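PDB 1NPE: nidogen, which is a basement-membrane protein, also called entactin, that probably links laminin to other matrix components, its six-bladed YWTD propeller binding laminin. Local coordinates for residues 35-40 and 53-58. Residues are numbered along the deposited sequence; the frame is centred on the assembly and turned at random.
Sequences AKVIIG and TDISEP
V37 N gives its hydrogen to D54 OD2 in place of a backbone acceptor, an example of an aspartate, here from the YWTD signature of this propeller family, taking over from main chain where two antiparallel strands part. Backbone pairing still holds at the T53–G40 end: I39 N gives T53 O a nearly straight bond of 2.9 Å (174°), and T53 N reaches G40 O. The side chain of T53 adds to this, OG1 accepting from G40 N at 2.8 Å and bonding P81 O of the next blade. Past the non-hydrogen-bonded pair I38–D54, the link from I55 N to V37 O is weak. There CG of D54, anti to the backbone N (chi1 160°), turns the carboxylate toward V37; OD2 accepts from V37 N at 3.1 Å on its anti side and, from the opposite face of its plane, from S56 N, an Asx turn. OD1 receives E57 N and meets S59 OG, which also bonds K36 NZ; with both oxygens held, the carboxylate has little freedom to turn. At the A35–S56 end, S56 OG bonds A35 O in the carbonyl plane.

K36 runs its methylenes across the carboxylate; a bend at chi4 (-66°) brings NZ to E57 OE1, 2.9 Å away, while its salt bridge to D54 OD1 is long. R75 holds E57 OE2. Among apolar groups, I55 CD1 meets V37 CG1 and its CG2 lies 3.7 Å from I39 CG1, a patch covered by the partner protein chain. Strand 36-44 is the first, innermost strand of its blade, with 49-54 beside it and 59-64 next, while strand 81-87 of the next blade packs against I39 and T53.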
loop_
_atom_site.group_PDB
_atom_site.type_symbol
_atom_site.label_atom_id
_atom_site.label_comp_id
_atom_site.label_asym_id
_atom_site.label_seq_id
_atom_site.Cartn_x
_atom_site.Cartn_y
_atom_site.Cartn_z
ATOM N N ALA A 35 -2.635 3.222 17.840
ATOM C CA ALA A 35 -1.264 2.947 17.416
ATOM C C ALA A 35 -1.101 2.487 15.965
ATOM O O ALA A 35 0.016 2.486 15.443
ATOM C CB ALA A 35 -0.625 1.923 18.353
ATOM N N LYS A 36 -2.204 2.161 15.295
ATOM C CA LYS A 36 -2.135 1.636 13.930
ATOM C C LYS A 36 -2.441 2.537 12.735
ATOM O O LYS A 36 -3.093 3.566 12.848
ATOM C CB LYS A 36 -3.012 0.382 13.825
ATOM C CG LYS A 36 -2.690 -0.731 14.820
ATOM C CD LYS A 36 -3.552 -1.973 14.543
ATOM C CE LYS A 36 -3.384 -3.062 15.609
ATOM N NZ LYS A 36 -2.015 -3.666 15.626
ATOM N N VAL A 37 -1.924 2.131 11.580
ATOM C CA VAL A 37 -2.175 2.826 10.324
ATOM C C VAL A 37 -2.888 1.766 9.482
ATOM O O VAL A 37 -2.251 0.910 8.858
ATOM C CB VAL A 37 -0.868 3.287 9.621
ATOM C CG1 VAL A 37 -1.185 3.857 8.245
ATOM C CG2 VAL A 37 -0.150 4.337 10.467
ATOM N N ILE A 38 -4.216 1.774 9.561
ATOM C CA ILE A 38 -5.052 0.826 8.841
ATOM C C ILE A 38 -5.001 1.132 7.349
ATOM O O ILE A 38 -5.238 2.265 6.936
ATOM C CB ILE A 38 -6.519 0.909 9.322
ATOM C CG1 ILE A 38 -6.586 0.880 10.852
ATOM C CG2 ILE A 38 -7.322 -0.254 8.753
ATOM C CD1 ILE A 38 -6.280 -0.473 11.470
ATOM N N ILE A 39 -4.692 0.123 6.542
ATOM C CA ILE A 39 -4.605 0.321 5.101
ATOM C C ILE A 39 -5.688 -0.430 4.334
ATOM O O ILE A 39 -6.548 0.194 3.713
ATOM C CB ILE A 39 -3.218 -0.078 4.564
ATOM C CG1 ILE A 39 -2.123 0.737 5.265
ATOM C CG2 ILE A 39 -3.157 0.133 3.057
ATOM C CD1 ILE A 39 -2.131 2.224 4.920
ATOM N N GLY A 40 -5.650 -1.760 4.374
ATOM C CA GLY A 40 -6.642 -2.547 3.662
ATOM C C GLY A 40 -7.854 -2.928 4.493
ATOM O O GLY A 40 -7.740 -3.123 5.702
ATOM N N THR A 53 -5.689 -4.603 7.408
ATOM C CA THR A 53 -4.245 -4.758 7.409
ATOM C C THR A 53 -3.683 -3.487 8.032
ATOM O O THR A 53 -4.212 -2.390 7.827
ATOM C CB THR A 53 -3.652 -4.926 5.992
ATOM O OG1 THR A 53 -3.791 -3.706 5.252
ATOM C CG2 THR A 53 -4.338 -6.064 5.257
ATOM N N ASP A 54 -2.624 -3.655 8.810
ATOM C CA ASP A 54 -1.958 -2.559 9.494
ATOM C C ASP A 54 -0.478 -2.584 9.122
ATOM O O ASP A 54 0.193 -3.598 9.320
ATOM C CB ASP A 54 -2.138 -2.737 11.006
ATOM C CG ASP A 54 -1.111 -1.972 11.809
ATOM O OD1 ASP A 54 -0.488 -2.582 12.701
ATOM O OD2 ASP A 54 -0.928 -0.769 11.546
ATOM N N ILE A 55 0.019 -1.485 8.561
ATOM C CA ILE A 55 1.426 -1.391 8.161
ATOM C C ILE A 55 2.342 -0.872 9.271
ATOM O O ILE A 55 3.556 -0.785 9.086
ATOM C CB ILE A 55 1.617 -0.459 6.956
ATOM C CG1 ILE A 55 1.004 0.911 7.263
ATOM C CG2 ILE A 55 1.044 -1.091 5.705
ATOM C CD1 ILE A 55 1.418 1.992 6.305
ATOM N N SER A 56 1.747 -0.495 10.399
ATOM C CA SER A 56 2.487 0.041 11.536
ATOM C C SER A 56 3.228 -1.014 12.368
ATOM O O SER A 56 4.437 -0.904 12.573
ATOM C CB SER A 56 1.544 0.861 12.428
ATOM O OG SER A 56 2.223 1.417 13.536
ATOM N N GLU A 57 2.511 -2.035 12.832
ATOM C CA GLU A 57 3.118 -3.084 13.646
ATOM C C GLU A 57 4.161 -3.952 12.926
ATOM O O GLU A 57 5.257 -4.146 13.454
ATOM C CB GLU A 57 2.049 -3.946 14.321
ATOM C CG GLU A 57 2.606 -4.934 15.338
ATOM C CD GLU A 57 1.529 -5.679 16.106
ATOM O OE1 GLU A 57 0.342 -5.299 16.017
ATOM O OE2 GLU A 57 1.874 -6.649 16.811
ATOM N N PRO A 58 3.817 -4.558 11.769
ATOM C CA PRO A 58 2.561 -4.563 11.012
ATOM C C PRO A 58 1.675 -5.727 11.452
ATOM O O PRO A 58 2.123 -6.595 12.203
ATOM C CB PRO A 58 3.042 -4.763 9.576
ATOM C CG PRO A 58 4.179 -5.688 9.752
ATOM C CD PRO A 58 4.914 -5.065 10.925
#